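Local atomic coordinates of HI1317 (PDB entry 1JOV), a protein that probably interconverts the alpha and beta anomers of glucose 6-phosphate. Residues H218-F223 against L247-I252; A145-H150 against H254-G259; D192-A197 against Q222-N227. One frame throughout, in Å; residues are numbered along the deposited sequence. Where two conformers were deposited one is given.

Overall arrangement
The chain reaches interaction 2 first, where residues 145-150 leave to pair, more than a hundred residues later, with 254-259. Within that long loop lie two shorter loops that overlap, the second beginning on the stretch where the first ends. Interaction 3 closes the first, joining 192-197 to 222-227; interaction 1 closes the second, joining 218-223 to 247-252. They share Gln222 and Phe223, so strand 222-227 has strand 191-196 along one edge and strand 244-251 along the other. Interactions 1 and 3 thus lie within one antiparallel sheet. Interaction 2 reaches it through strand 145-154, where Arg251 N probably bonds to Ala147 O; its other partner, 255-256, follows the corner.

Interaction 1. Residues H218-F223 against L247-I252; sequences HNASQF and LETARI
Leu247 meets Phe223 through its methyl CD2, which lies 4.3 Å from Phe223 CB. Next in the strand, Glu248 uses its backbone: its O sits at the edge of the Phe223 ring, near the ring plane, and takes a CA-H...O contact from Phe223 CA at 3.3 Å. Its side chain goes elsewhere, to touch His150; both residues are predicted to belong to the active site.

Thr249 divides its branches. CG2 rests 3.9 Å from Ala220 CB, whereas OG1 hydrogen-bonds to His217 ND1. With Ala250 comes the example's main lesson, a classic beta bulge, in which Ser221 and Gln222 both face this one residue. Ala250 O accepts from Ser221 N at 2.9 Å, nearly along the C=O axis, and from Gln222 N at 3.0 Å, this second donor standing 43° out of the carbonyl plane. A weak bond from Ser221 OG adds to the grip. In return, Ala250 N donates to Gln222 O at 2.9 Å.

Arg251 starts out away from the other segment, but bends at chi2 (-80°) and chi3 (-76°) bring its guanidinium back. CD then passes 3.3 Å from Ser221 OG, and NH1 gives Asn219 O a hydrogen bond of 2.8 Å that lies in the carbonyl plane and close to the guanidinium plane. Outside the pair, NE bonds to His254 O, and NH2 bonds to Leu255 O and forms a salt bridge with Glu260. At the corner, Ile252 lays CD1 against CB of Gln222.

The bulge thus spends two consecutive amides on one buried carbonyl, which would probably concentrate negative charge on Ala250 O, while carbonyls and a carboxylate around Arg251 hold its guanidinium in place and probably balance its charge.

Interaction 2. Residues A145-H150 against H254-G259; sequences AQAALH and HLLEFG
Leu256 N donates to Ala145 O at 2.7 Å, a nearly straight bond with an angle of 171° at the hydrogen. The return bond, from Ala145 N to Leu256 O, measures 2.9 Å; both donors lie in the plane of the carbonyl they serve. The two residues thus form an antiparallel hydrogen-bonded pair, a short extension of pairing at the start of strand 145-154, just after the chain has turned its corner at His254.

Both side chains of this pair lie on the same face, where each touches His139 of strand 133-139. Leu256 reaches further along: with CG beside its backbone N (chi1 -73°), it sends CD1 to Ala147 CB at 3.4 Å, tighter than usual for two carbons. Leu255 works differently, its CD2 methyl lying 3.7 Å from CG of Gln146, so that the aliphatic part of the glutamine does the touching. The amide beyond is used elsewhere, OE1 accepting from Phe80 N and NE2 donating to Ile252 O.

Strand 133-139 belongs to another sheet of the sandwich, so the Leu256 face joins two layers of the fold. Strand 145-154 runs on to His150, predicted to be in the active site, whereas the bonds of this contact lie at its start. Chemically, the buried backbone N and O of Ala145 are both satisfied here, beside the tight Ala147-Leu256 methyl contact.

Interaction 3. Residues D192-A197 against Q222-N227; sequences DCIYSA and QFVLWN
Asp192 to Ser196 pair residue by residue with Trp226 back to Gln222 as neighbouring antiparallel strands, whose directions are 154° apart and whose axes come within 4.5 Å. They belong to a large antiparallel sheet of the beta-sandwich characteristic of the galactose mutarotase superfamily. Cys193 and Leu225 form one hydrogen-bonded pair, with Cys193 N to Leu225 O at 3.0 Å and the reverse bond from Leu225 N to Cys193 O at 2.9 Å. Tyr195 and Phe223 form the other, sharing a bond in each direction. Between them Val224 CA approaches Cys193 O in a CA-H...O contact.

The side chains alternate between faces. On one lie Asp192, Ile194, Val224 and Trp226. Asp192 CG, opposite its backbone N (chi1 -165°), is carried to 3.7 Å from Trp226 CD1; the two side chains cross obliquely, carboxylate and indole planes 53° apart. Ile194 puts CG2 against the aliphatic CG of Gln222 at 3.4 Å. Val224 and Trp226 face toward the predicted active-site residues Glu248 and His150 respectively.

On the opposite face, Cys193 lies against Cys170 of strand 169-172, with which it has been seen to form a disulfide; its side chain is modelled in two conformers. Tyr195 and Leu225 run side by side in the same direction, Tyr195 CE1 touching Leu225 CB at 4.0 Å, while the phenol OH continues to a hydrogen bond with Arg185 NH1. Where the strand ends, Ala197 supplies a CH-pi contact: its CB stands over one face of the Phe223 ring, 3.9 Å from the centroid and offset toward CE2.

Interaction 1. Residues H218-F223 against L247-I252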
ATOM      1  N   HIS A 218       9.076  -0.061  -9.464  1.00 27.48           N
ATOM      2  CA  HIS A 218      10.481   0.348  -9.717  1.00 25.55           C
ATOM      3  C   HIS A 218      11.366  -0.124  -8.574  1.00 28.15           C
ATOM      4  O   HIS A 218      11.012   0.022  -7.417  1.00 24.34           O
ATOM      5  CB  HIS A 218      10.646   1.843  -9.872  1.00 23.39           C
ATOM      6  CG  HIS A 218       9.694   2.337 -10.951  1.00 33.73           C
ATOM      7  ND1 HIS A 218      10.028   2.350 -12.286  1.00 57.59           N
ATOM      8  CD2 HIS A 218       8.436   2.848 -10.858  1.00 41.37           C
ATOM      9  CE1 HIS A 218       9.008   2.849 -12.981  1.00 54.36           C
ATOM     10  NE2 HIS A 218       8.041   3.170 -12.137  1.00 57.01           N
ATOM     11  N   ASN A 219      12.498  -0.685  -8.917  1.00 23.37           N
ATOM     12  CA  ASN A 219      13.433  -1.164  -7.893  1.00 27.82           C
ATOM     13  C   ASN A 219      12.946  -2.235  -6.915  1.00 20.30           C
ATOM     14  O   ASN A 219      13.538  -2.372  -5.854  1.00 26.44           O
ATOM     15  CB  ASN A 219      14.066  -0.011  -7.114  1.00 21.78           C
ATOM     16  CG  ASN A 219      14.763   0.935  -8.003  1.00 40.88           C
ATOM     17  OD1 ASN A 219      15.429   0.517  -8.976  1.00 33.81           O
ATOM     18  ND2 ASN A 219      14.642   2.217  -7.712  1.00 34.77           N
ATOM     19  N   ALA A 220      11.926  -3.022  -7.324  1.00 20.09           N
ATOM     20  CA  ALA A 220      11.432  -4.120  -6.520  1.00 20.29           C
ATOM     21  C   ALA A 220      12.380  -5.299  -6.721  1.00 29.30           C
ATOM     22  O   ALA A 220      12.916  -5.465  -7.808  1.00 29.55           O
ATOM     23  CB  ALA A 220      10.005  -4.483  -6.887  1.00 21.68           C
ATOM     24  N   SER A 221      12.510  -6.135  -5.738  1.00 21.62           N
ATOM     25  CA  SER A 221      13.249  -7.362  -5.918  1.00 24.43           C
ATOM     26  C   SER A 221      12.261  -8.527  -5.770  1.00 28.25           C
ATOM     27  O   SER A 221      12.468  -9.574  -6.385  1.00 28.11           O
ATOM     28  CB  SER A 221      14.427  -7.469  -4.944  1.00 21.16           C
ATOM     29  OG  SER A 221      13.997  -7.262  -3.609  1.00 26.38           O
ATOM     30  N   GLN A 222      11.217  -8.338  -4.973  1.00 23.63           N
ATOM     31  CA  GLN A 222      10.225  -9.368  -4.657  1.00 22.06           C
ATOM     32  C   GLN A 222       8.827  -8.782  -4.858  1.00 25.41           C
ATOM     33  O   GLN A 222       8.635  -7.563  -4.691  1.00 24.89           O
ATOM     34  CB  GLN A 222      10.254  -9.905  -3.238  1.00 23.27           C
ATOM     35  CG  GLN A 222      11.295 -11.040  -3.036  1.00 25.23           C
ATOM     36  CD  GLN A 222      12.709 -10.557  -3.317  1.00 35.77           C
ATOM     37  OE1 GLN A 222      13.488 -11.172  -4.066  1.00 32.18           O
ATOM     38  NE2 GLN A 222      13.037  -9.459  -2.721  1.00 19.52           N
ATOM     39  N   PHE A 223       7.866  -9.600  -5.193  1.00 23.85           N
ATOM     40  CA  PHE A 223       6.459  -9.191  -5.280  1.00 31.81           C
ATOM     41  C   PHE A 223       5.703 -10.196  -4.433  1.00 28.51           C
ATOM     42  O   PHE A 223       5.791 -11.391  -4.684  1.00 28.10           O
ATOM     43  CB  PHE A 223       5.852  -9.210  -6.703  1.00 27.76           C
ATOM     44  CG  PHE A 223       6.367  -8.205  -7.662  1.00 31.71           C
ATOM     45  CD1 PHE A 223       6.402  -6.847  -7.297  1.00 24.46           C
ATOM     46  CD2 PHE A 223       6.784  -8.571  -8.945  1.00 22.58           C
ATOM     47  CE1 PHE A 223       6.886  -5.889  -8.153  1.00 32.04           C
ATOM     48  CE2 PHE A 223       7.278  -7.624  -9.822  1.00 38.33           C
ATOM     49  CZ  PHE A 223       7.331  -6.302  -9.412  1.00 48.93           C
ATOM     50  N   LEU A 247      -0.956  -7.066  -3.672  1.00 21.99           N
ATOM     51  CA  LEU A 247       0.134  -7.284  -4.631  1.00 22.54           C
ATOM     52  C   LEU A 247       1.199  -6.267  -4.152  1.00 21.42           C
ATOM     53  O   LEU A 247       1.142  -5.088  -4.518  1.00 21.37           O
ATOM     54  CB  LEU A 247      -0.264  -7.104  -6.086  1.00 22.38           C
ATOM     55  CG  LEU A 247       0.651  -7.928  -6.990  1.00 28.13           C
ATOM     56  CD1 LEU A 247       0.081  -8.045  -8.393  1.00 31.19           C
ATOM     57  CD2 LEU A 247       2.052  -7.327  -7.044  1.00 32.62           C
ATOM     58  N   GLU A 248       2.081  -6.722  -3.303  1.00 18.21           N
ATOM     59  CA  GLU A 248       3.059  -5.910  -2.630  1.00 20.69           C
ATOM     60  C   GLU A 248       4.370  -5.675  -3.387  1.00 23.49           C
ATOM     61  O   GLU A 248       4.999  -6.625  -3.883  1.00 19.42           O
ATOM     62  CB  GLU A 248       3.431  -6.550  -1.303  1.00 18.25           C
ATOM     63  CG  GLU A 248       2.239  -6.966  -0.468  1.00 21.17           C
ATOM     64  CD  GLU A 248       2.570  -7.796   0.762  1.00 23.29           C
ATOM     65  OE1 GLU A 248       3.711  -7.720   1.231  1.00 25.57           O
ATOM     66  OE2 GLU A 248       1.679  -8.519   1.259  1.00 26.10           O
ATOM     67  N   THR A 249       4.805  -4.420  -3.482  1.00 18.71           N
ATOM     68  CA  THR A 249       6.084  -4.004  -4.097  1.00 22.08           C
ATOM     69  C   THR A 249       7.162  -4.209  -3.026  1.00 19.82           C
ATOM     70  O   THR A 249       7.058  -3.557  -1.972  1.00 21.17           O
ATOM     71  CB  THR A 249       6.024  -2.548  -4.471  1.00 21.90           C
ATOM     72  OG1 THR A 249       4.860  -2.290  -5.281  1.00 20.41           O
ATOM     73  CG2 THR A 249       7.271  -2.158  -5.249  1.00 20.72           C
ATOM     74  N   ALA A 250       8.176  -5.060  -3.202  1.00 20.28           N
ATOM     75  CA  ALA A 250       8.996  -5.366  -2.053  1.00 18.78           C
ATOM     76  C   ALA A 250      10.507  -5.536  -2.285  1.00 26.50           C
ATOM     77  O   ALA A 250      10.914  -5.830  -3.378  1.00 22.08           O
ATOM     78  CB  ALA A 250       8.558  -6.652  -1.398  1.00 20.60           C
ATOM     79  N   ARG A 251      11.275  -5.307  -1.238  1.00 20.16           N
ATOM     80  CA  ARG A 251      12.728  -5.460  -1.207  1.00 19.50           C
ATOM     81  C   ARG A 251      12.911  -6.316   0.032  1.00 17.02           C
ATOM     82  O   ARG A 251      13.092  -5.793   1.157  1.00 20.30           O
ATOM     83  CB  ARG A 251      13.452  -4.113  -1.173  1.00 20.99           C
ATOM     84  CG  ARG A 251      13.468  -3.412  -2.558  1.00 20.57           C
ATOM     85  CD  ARG A 251      14.614  -4.049  -3.463  1.00 21.27           C
ATOM     86  NE  ARG A 251      15.938  -3.569  -3.065  1.00 21.83           N
ATOM     87  CZ  ARG A 251      16.479  -2.487  -3.522  1.00 19.76           C
ATOM     88  NH1 ARG A 251      15.839  -1.786  -4.318  1.00 23.62           N
ATOM     89  NH2 ARG A 251      17.691  -2.080  -3.117  1.00 23.77           N
ATOM     90  N   ILE A 252      12.863  -7.631  -0.170  1.00 20.59           N
ATOM     91  CA  ILE A 252      12.933  -8.559   0.941  1.00 20.20           C
ATOM     92  C   ILE A 252      14.316  -9.232   1.031  1.00 21.68           C
ATOM     93  O   ILE A 252      14.911  -9.322   2.140  1.00 24.29           O
ATOM     94  CB  ILE A 252      11.800  -9.645   0.810  1.00 23.81           C
ATOM     95  CG1 ILE A 252      10.394  -9.046   1.018  1.00 20.94           C
ATOM     96  CG2 ILE A 252      11.985 -10.743   1.766  1.00 22.38           C
ATOM     97  CD1 ILE A 252       9.251  -9.913   0.525  1.00 22.17           C
TER

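Interaction 2. Residues A145-H150 against H254-G259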
ATOM      1  N   ALA A 145      18.218  -2.298   4.985  1.00 17.07           N
ATOM      2  CA  ALA A 145      16.842  -2.554   5.396  1.00 18.45           C
ATOM      3  C   ALA A 145      16.001  -3.289   4.379  1.00 21.95           C
ATOM      4  O   ALA A 145      16.270  -3.236   3.161  1.00 22.62           O
ATOM      5  CB  ALA A 145      16.154  -1.255   5.748  1.00 25.38           C
ATOM      6  N   GLN A 146      14.959  -3.936   4.859  1.00 19.02           N
ATOM      7  CA  GLN A 146      13.915  -4.444   3.982  1.00 16.60           C
ATOM      8  C   GLN A 146      12.787  -3.428   3.957  1.00 17.94           C
ATOM      9  O   GLN A 146      12.620  -2.660   4.895  1.00 20.46           O
ATOM     10  CB  GLN A 146      13.362  -5.732   4.550  1.00 20.95           C
ATOM     11  CG  GLN A 146      14.373  -6.870   4.746  1.00 16.89           C
ATOM     12  CD  GLN A 146      13.686  -8.067   5.408  1.00 20.24           C
ATOM     13  OE1 GLN A 146      13.300  -7.981   6.604  1.00 23.37           O
ATOM     14  NE2 GLN A 146      13.645  -9.208   4.715  1.00 28.40           N
ATOM     15  N   ALA A 147      12.012  -3.412   2.868  1.00 19.38           N
ATOM     16  CA  ALA A 147      10.845  -2.553   2.861  1.00 16.89           C
ATOM     17  C   ALA A 147       9.827  -3.152   1.943  1.00 21.26           C
ATOM     18  O   ALA A 147      10.122  -3.987   1.033  1.00 19.87           O
ATOM     19  CB  ALA A 147      11.239  -1.192   2.396  1.00 18.80           C
ATOM     20  N   ALA A 148       8.586  -2.755   2.091  1.00 18.81           N
ATOM     21  CA  ALA A 148       7.536  -3.229   1.210  1.00 17.12           C
ATOM     22  C   ALA A 148       6.402  -2.241   1.272  1.00 19.16           C
ATOM     23  O   ALA A 148       6.092  -1.689   2.324  1.00 20.34           O
ATOM     24  CB  ALA A 148       7.046  -4.618   1.599  1.00 18.38           C
ATOM     25  N   LEU A 149       5.764  -2.030   0.139  1.00 16.71           N
ATOM     26  CA  LEU A 149       4.577  -1.246  -0.045  1.00 16.02           C
ATOM     27  C   LEU A 149       3.494  -2.297  -0.105  1.00 23.71           C
ATOM     28  O   LEU A 149       3.293  -2.919  -1.140  1.00 17.85           O
ATOM     29  CB  LEU A 149       4.620  -0.353  -1.271  1.00 15.11           C
ATOM     30  CG  LEU A 149       5.970   0.321  -1.504  1.00 16.45           C
ATOM     31  CD1 LEU A 149       6.028   0.932  -2.905  1.00 21.69           C
ATOM     32  CD2 LEU A 149       6.233   1.376  -0.452  1.00 18.92           C
ATOM     33  N   HIS A 150       2.807  -2.500   0.972  1.00 17.16           N
ATOM     34  CA  HIS A 150       1.873  -3.612   1.095  1.00 21.16           C
ATOM     35  C   HIS A 150       0.452  -3.308   0.610  1.00 22.98           C
ATOM     36  O   HIS A 150      -0.529  -3.339   1.366  1.00 20.70           O
ATOM     37  CB  HIS A 150       1.949  -3.970   2.544  1.00 19.20           C
ATOM     38  CG  HIS A 150       1.300  -5.274   2.998  1.00 17.51           C
ATOM     39  ND1 HIS A 150      -0.011  -5.579   2.789  1.00 20.89           N
ATOM     40  CD2 HIS A 150       1.844  -6.315   3.679  1.00 26.22           C
ATOM     41  CE1 HIS A 150      -0.280  -6.734   3.377  1.00 24.43           C
ATOM     42  NE2 HIS A 150       0.824  -7.178   3.911  1.00 25.08           N
ATOM     43  N   HIS A 254      16.796  -8.528  -1.465  1.00 20.47           N
ATOM     44  CA  HIS A 254      17.744  -7.545  -1.951  1.00 20.31           C
ATOM     45  C   HIS A 254      17.505  -6.375  -1.023  1.00 24.86           C
ATOM     46  O   HIS A 254      16.491  -5.710  -1.119  1.00 22.19           O
ATOM     47  CB  HIS A 254      17.538  -7.204  -3.418  1.00 26.95           C
ATOM     48  CG  HIS A 254      18.605  -6.208  -3.953  1.00 27.83           C
ATOM     49  ND1 HIS A 254      19.931  -6.269  -3.560  1.00 34.41           N
ATOM     50  CD2 HIS A 254      18.505  -5.159  -4.796  1.00 28.15           C
ATOM     51  CE1 HIS A 254      20.595  -5.293  -4.135  1.00 29.49           C
ATOM     52  NE2 HIS A 254      19.765  -4.596  -4.882  1.00 30.94           N
ATOM     53  N   LEU A 255      18.444  -6.116  -0.093  1.00 25.44           N
ATOM     54  CA  LEU A 255      18.222  -5.013   0.892  1.00 23.04           C
ATOM     55  C   LEU A 255      18.301  -3.645   0.302  1.00 27.49           C
ATOM     56  O   LEU A 255      18.831  -3.475  -0.832  1.00 24.84           O
ATOM     57  CB  LEU A 255      19.214  -5.131   2.003  1.00 21.94           C
ATOM     58  CG  LEU A 255      19.125  -6.423   2.834  1.00 34.31           C
ATOM     59  CD1 LEU A 255      20.071  -6.389   4.084  1.00 33.47           C
ATOM     60  CD2 LEU A 255      17.723  -6.721   3.242  1.00 28.12           C
ATOM     61  N   LEU A 256      17.774  -2.630   1.039  1.00 19.68           N
ATOM     62  CA  LEU A 256      17.899  -1.238   0.629  1.00 21.17           C
ATOM     63  C   LEU A 256      19.006  -0.603   1.395  1.00 27.19           C
ATOM     64  O   LEU A 256      19.094  -0.772   2.643  1.00 26.51           O
ATOM     65  CB  LEU A 256      16.647  -0.441   1.003  1.00 21.31           C
ATOM     66  CG  LEU A 256      15.479  -0.757   0.135  1.00 20.53           C
ATOM     67  CD1 LEU A 256      14.136  -0.257   0.820  1.00 24.20           C
ATOM     68  CD2 LEU A 256      15.550  -0.050  -1.231  1.00 21.03           C
ATOM     69  N   GLU A 257      19.859   0.171   0.710  1.00 24.54           N
ATOM     70  CA  GLU A 257      20.897   0.893   1.358  1.00 23.59           C
ATOM     71  C   GLU A 257      20.492   2.388   1.425  1.00 20.74           C
ATOM     72  O   GLU A 257      19.562   2.815   0.716  1.00 23.39           O
ATOM     73  CB  GLU A 257      22.274   0.674   0.661  1.00 28.40           C
ATOM     74  CG  GLU A 257      22.924  -0.678   0.902  1.00 34.85           C
ATOM     75  CD  GLU A 257      23.151  -1.062   2.368  1.00 36.50           C
ATOM     76  OE1 GLU A 257      23.616  -0.252   3.197  1.00 37.66           O
ATOM     77  OE2 GLU A 257      22.901  -2.234   2.693  1.00 43.36           O
ATOM     78  N   PHE A 258      21.290   3.162   2.164  1.00 26.85           N
ATOM     79  CA  PHE A 258      20.973   4.559   2.405  1.00 20.72           C
ATOM     80  C   PHE A 258      20.640   5.254   1.068  1.00 23.00           C
ATOM     81  O   PHE A 258      21.393   5.079   0.138  1.00 25.61           O
ATOM     82  CB  PHE A 258      22.151   5.208   3.077  1.00 32.03           C
ATOM     83  CG  PHE A 258      21.931   6.606   3.464  1.00 23.11           C
ATOM     84  CD1 PHE A 258      22.208   7.628   2.553  1.00 30.99           C
ATOM     85  CD2 PHE A 258      21.475   6.972   4.779  1.00 24.97           C
ATOM     86  CE1 PHE A 258      22.032   8.976   2.882  1.00 32.18           C
ATOM     87  CE2 PHE A 258      21.306   8.351   5.046  1.00 22.68           C
ATOM     88  CZ  PHE A 258      21.583   9.334   4.111  1.00 27.38           C
ATOM     89  N   GLY A 259      19.525   5.969   0.948  1.00 21.62           N
ATOM     90  CA  GLY A 259      19.169   6.695  -0.263  1.00 19.90           C
ATOM     91  C   GLY A 259      18.572   5.943  -1.390  1.00 20.45           C
ATOM     92  O   GLY A 259      18.092   6.584  -2.341  1.00 21.96           O
TER

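Interaction 3. Residues D192-A197 against Q222-N227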
ATOM      1  N   ASP A 192      -0.213 -16.763  -0.018  1.00 33.39           N
ATOM      2  CA  ASP A 192       0.792 -15.966   0.690  1.00 24.70           C
ATOM      3  C   ASP A 192       2.158 -16.309   0.056  1.00 25.00           C
ATOM      4  O   ASP A 192       2.968 -17.038   0.651  1.00 35.32           O
ATOM      5  CB  ASP A 192       0.770 -16.158   2.214  1.00 28.56           C
ATOM      6  CG  ASP A 192       1.551 -15.057   2.969  1.00 32.53           C
ATOM      7  OD1 ASP A 192       2.200 -14.244   2.285  1.00 32.77           O
ATOM      8  OD2 ASP A 192       1.545 -14.871   4.202  1.00 41.01           O
ATOM      9  N   CYS A 193       2.419 -15.725  -1.103  0.60 26.75           N
ATOM     10  CA  CYS A 193       3.589 -16.155  -1.838  0.60 38.39           C
ATOM     11  C   CYS A 193       4.494 -15.059  -2.353  0.60 32.35           C
ATOM     12  O   CYS A 193       4.041 -14.000  -2.783  0.60 24.65           O
ATOM     13  CB  CYS A 193       3.170 -17.090  -2.970  0.60 33.37           C
ATOM     14  SG  CYS A 193       2.502 -16.273  -4.410  0.60 30.50           S
ATOM     15  N   ILE A 194       5.776 -15.315  -2.321  1.00 32.34           N
ATOM     16  CA  ILE A 194       6.769 -14.358  -2.744  1.00 27.47           C
ATOM     17  C   ILE A 194       7.339 -14.689  -4.106  1.00 30.28           C
ATOM     18  O   ILE A 194       7.994 -15.729  -4.279  1.00 35.35           O
ATOM     19  CB  ILE A 194       7.923 -14.320  -1.739  1.00 34.24           C
ATOM     20  CG1 ILE A 194       7.386 -14.156  -0.313  1.00 27.55           C
ATOM     21  CG2 ILE A 194       8.890 -13.187  -2.052  1.00 30.74           C
ATOM     22  CD1 ILE A 194       8.439 -14.345   0.763  1.00 30.88           C
ATOM     23  N   TYR A 195       7.105 -13.832  -5.076  1.00 26.92           N
ATOM     24  CA  TYR A 195       7.686 -13.963  -6.383  1.00 30.32           C
ATOM     25  C   TYR A 195       8.934 -13.096  -6.551  1.00 43.09           C
ATOM     26  O   TYR A 195       9.043 -12.003  -5.994  1.00 31.24           O
ATOM     27  CB  TYR A 195       6.767 -13.404  -7.460  1.00 27.57           C
ATOM     28  CG  TYR A 195       5.457 -14.135  -7.762  1.00 37.10           C
ATOM     29  CD1 TYR A 195       4.333 -13.964  -6.967  1.00 28.10           C
ATOM     30  CD2 TYR A 195       5.335 -14.950  -8.884  1.00 41.47           C
ATOM     31  CE1 TYR A 195       3.116 -14.571  -7.265  1.00 34.45           C
ATOM     32  CE2 TYR A 195       4.145 -15.553  -9.187  1.00 42.54           C
ATOM     33  CZ  TYR A 195       3.028 -15.382  -8.387  1.00 45.10           C
ATOM     34  OH  TYR A 195       1.815 -16.013  -8.734  1.00 34.21           O
ATOM     35  N   SER A 196       9.885 -13.596  -7.318  0.50 28.51           N
ATOM     36  CA  SER A 196      10.987 -12.791  -7.763  0.50 33.81           C
ATOM     37  C   SER A 196      10.334 -11.789  -8.701  0.50 32.45           C
ATOM     38  O   SER A 196       9.355 -12.095  -9.350  0.50 50.43           O
ATOM     39  CB  SER A 196      12.036 -13.632  -8.532  0.50 31.29           C
ATOM     40  OG  SER A 196      12.575 -14.658  -7.703  0.50 31.43           O
ATOM     41  N   ALA A 197      10.848 -10.577  -8.729  1.00 29.91           N
ATOM     42  CA  ALA A 197      10.384  -9.478  -9.569  1.00 29.10           C
ATOM     43  C   ALA A 197      11.083  -9.458 -10.909  1.00 38.81           C
ATOM     44  O   ALA A 197      11.835  -8.531 -11.240  1.00 51.34           O
ATOM     45  CB  ALA A 197      10.658  -8.133  -8.860  1.00 28.54           C
ATOM     46  N   GLN A 222      11.217  -8.338  -4.973  1.00 23.63           N
ATOM     47  CA  GLN A 222      10.225  -9.368  -4.657  1.00 22.06           C
ATOM     48  C   GLN A 222       8.827  -8.782  -4.858  1.00 25.41           C
ATOM     49  O   GLN A 222       8.635  -7.563  -4.691  1.00 24.89           O
ATOM     50  CB  GLN A 222      10.254  -9.905  -3.238  1.00 23.27           C
ATOM     51  CG  GLN A 222      11.295 -11.040  -3.036  1.00 25.23           C
ATOM     52  CD  GLN A 222      12.709 -10.557  -3.317  1.00 35.77           C
ATOM     53  OE1 GLN A 222      13.488 -11.172  -4.066  1.00 32.18           O
ATOM     54  NE2 GLN A 222      13.037  -9.459  -2.721  1.00 19.52           N
ATOM     55  N   PHE A 223       7.866  -9.600  -5.193  1.00 23.85           N
ATOM     56  CA  PHE A 223       6.459  -9.191  -5.280  1.00 31.81           C
ATOM     57  C   PHE A 223       5.703 -10.196  -4.433  1.00 28.51           C
ATOM     58  O   PHE A 223       5.791 -11.391  -4.684  1.00 28.10           O
ATOM     59  CB  PHE A 223       5.852  -9.210  -6.703  1.00 27.76           C
ATOM     60  CG  PHE A 223       6.367  -8.205  -7.662  1.00 31.71           C
ATOM     61  CD1 PHE A 223       6.402  -6.847  -7.297  1.00 24.46           C
ATOM     62  CD2 PHE A 223       6.784  -8.571  -8.945  1.00 22.58           C
ATOM     63  CE1 PHE A 223       6.886  -5.889  -8.153  1.00 32.04           C
ATOM     64  CE2 PHE A 223       7.278  -7.624  -9.822  1.00 38.33           C
ATOM     65  CZ  PHE A 223       7.331  -6.302  -9.412  1.00 48.93           C
ATOM     66  N   VAL A 224       4.962  -9.736  -3.423  1.00 20.81           N
ATOM     67  CA  VAL A 224       4.256 -10.640  -2.539  1.00 23.65           C
ATOM     68  C   VAL A 224       2.748 -10.645  -2.910  1.00 24.60           C
ATOM     69  O   VAL A 224       2.082  -9.586  -2.997  1.00 22.66           O
ATOM     70  CB  VAL A 224       4.465 -10.192  -1.067  1.00 23.42           C
ATOM     71  CG1 VAL A 224       3.697 -11.063  -0.061  1.00 28.06           C
ATOM     72  CG2 VAL A 224       5.956 -10.193  -0.661  1.00 21.93           C
ATOM     73  N   LEU A 225       2.185 -11.816  -3.176  1.00 20.99           N
ATOM     74  CA  LEU A 225       0.775 -11.859  -3.551  1.00 27.96           C
ATOM     75  C   LEU A 225       0.109 -12.483  -2.366  1.00 31.09           C
ATOM     76  O   LEU A 225       0.541 -13.554  -1.935  1.00 29.33           O
ATOM     77  CB  LEU A 225       0.594 -12.732  -4.780  1.00 25.02           C
ATOM     78  CG  LEU A 225      -0.837 -12.847  -5.315  1.00 33.56           C
ATOM     79  CD1 LEU A 225      -1.365 -11.523  -5.831  1.00 26.82           C
ATOM     80  CD2 LEU A 225      -0.793 -13.902  -6.467  1.00 25.37           C
ATOM     81  N   TRP A 226      -0.928 -11.817  -1.807  1.00 24.78           N
ATOM     82  CA  TRP A 226      -1.528 -12.283  -0.542  1.00 23.75           C
ATOM     83  C   TRP A 226      -3.043 -12.049  -0.414  1.00 27.42           C
ATOM     84  O   TRP A 226      -3.520 -10.970  -0.667  1.00 24.20           O
ATOM     85  CB  TRP A 226      -0.939 -11.578   0.655  1.00 25.86           C
ATOM     86  CG  TRP A 226      -1.547 -11.940   1.973  1.00 26.25           C
ATOM     87  CD1 TRP A 226      -1.618 -13.196   2.558  1.00 30.85           C
ATOM     88  CD2 TRP A 226      -2.294 -11.063   2.844  1.00 25.89           C
ATOM     89  NE1 TRP A 226      -2.275 -13.124   3.758  1.00 30.05           N
ATOM     90  CE2 TRP A 226      -2.678 -11.817   3.973  1.00 30.86           C
ATOM     91  CE3 TRP A 226      -2.584  -9.675   2.828  1.00 25.55           C
ATOM     92  CZ2 TRP A 226      -3.416 -11.267   5.006  1.00 21.63           C
ATOM     93  CZ3 TRP A 226      -3.324  -9.122   3.869  1.00 28.18           C
ATOM     94  CH2 TRP A 226      -3.702  -9.893   4.963  1.00 22.93           C
ATOM     95  N   ASN A 227      -3.785 -13.087   0.026  1.00 31.00           N
ATOM     96  CA  ASN A 227      -5.237 -13.024   0.325  1.00 27.84           C
ATOM     97  C   ASN A 227      -5.442 -14.044   1.434  1.00 30.54           C
ATOM     98  O   ASN A 227      -5.064 -15.197   1.275  1.00 28.21           O
ATOM     99  CB  ASN A 227      -6.115 -13.274  -0.927  1.00 27.28           C
ATOM    100  CG  ASN A 227      -7.634 -13.084  -0.627  1.00 30.08           C
ATOM    101  OD1 ASN A 227      -8.204 -13.853   0.179  1.00 30.63           O
ATOM    102  ND2 ASN A 227      -8.241 -12.009  -1.159  1.00 23.43           N
TER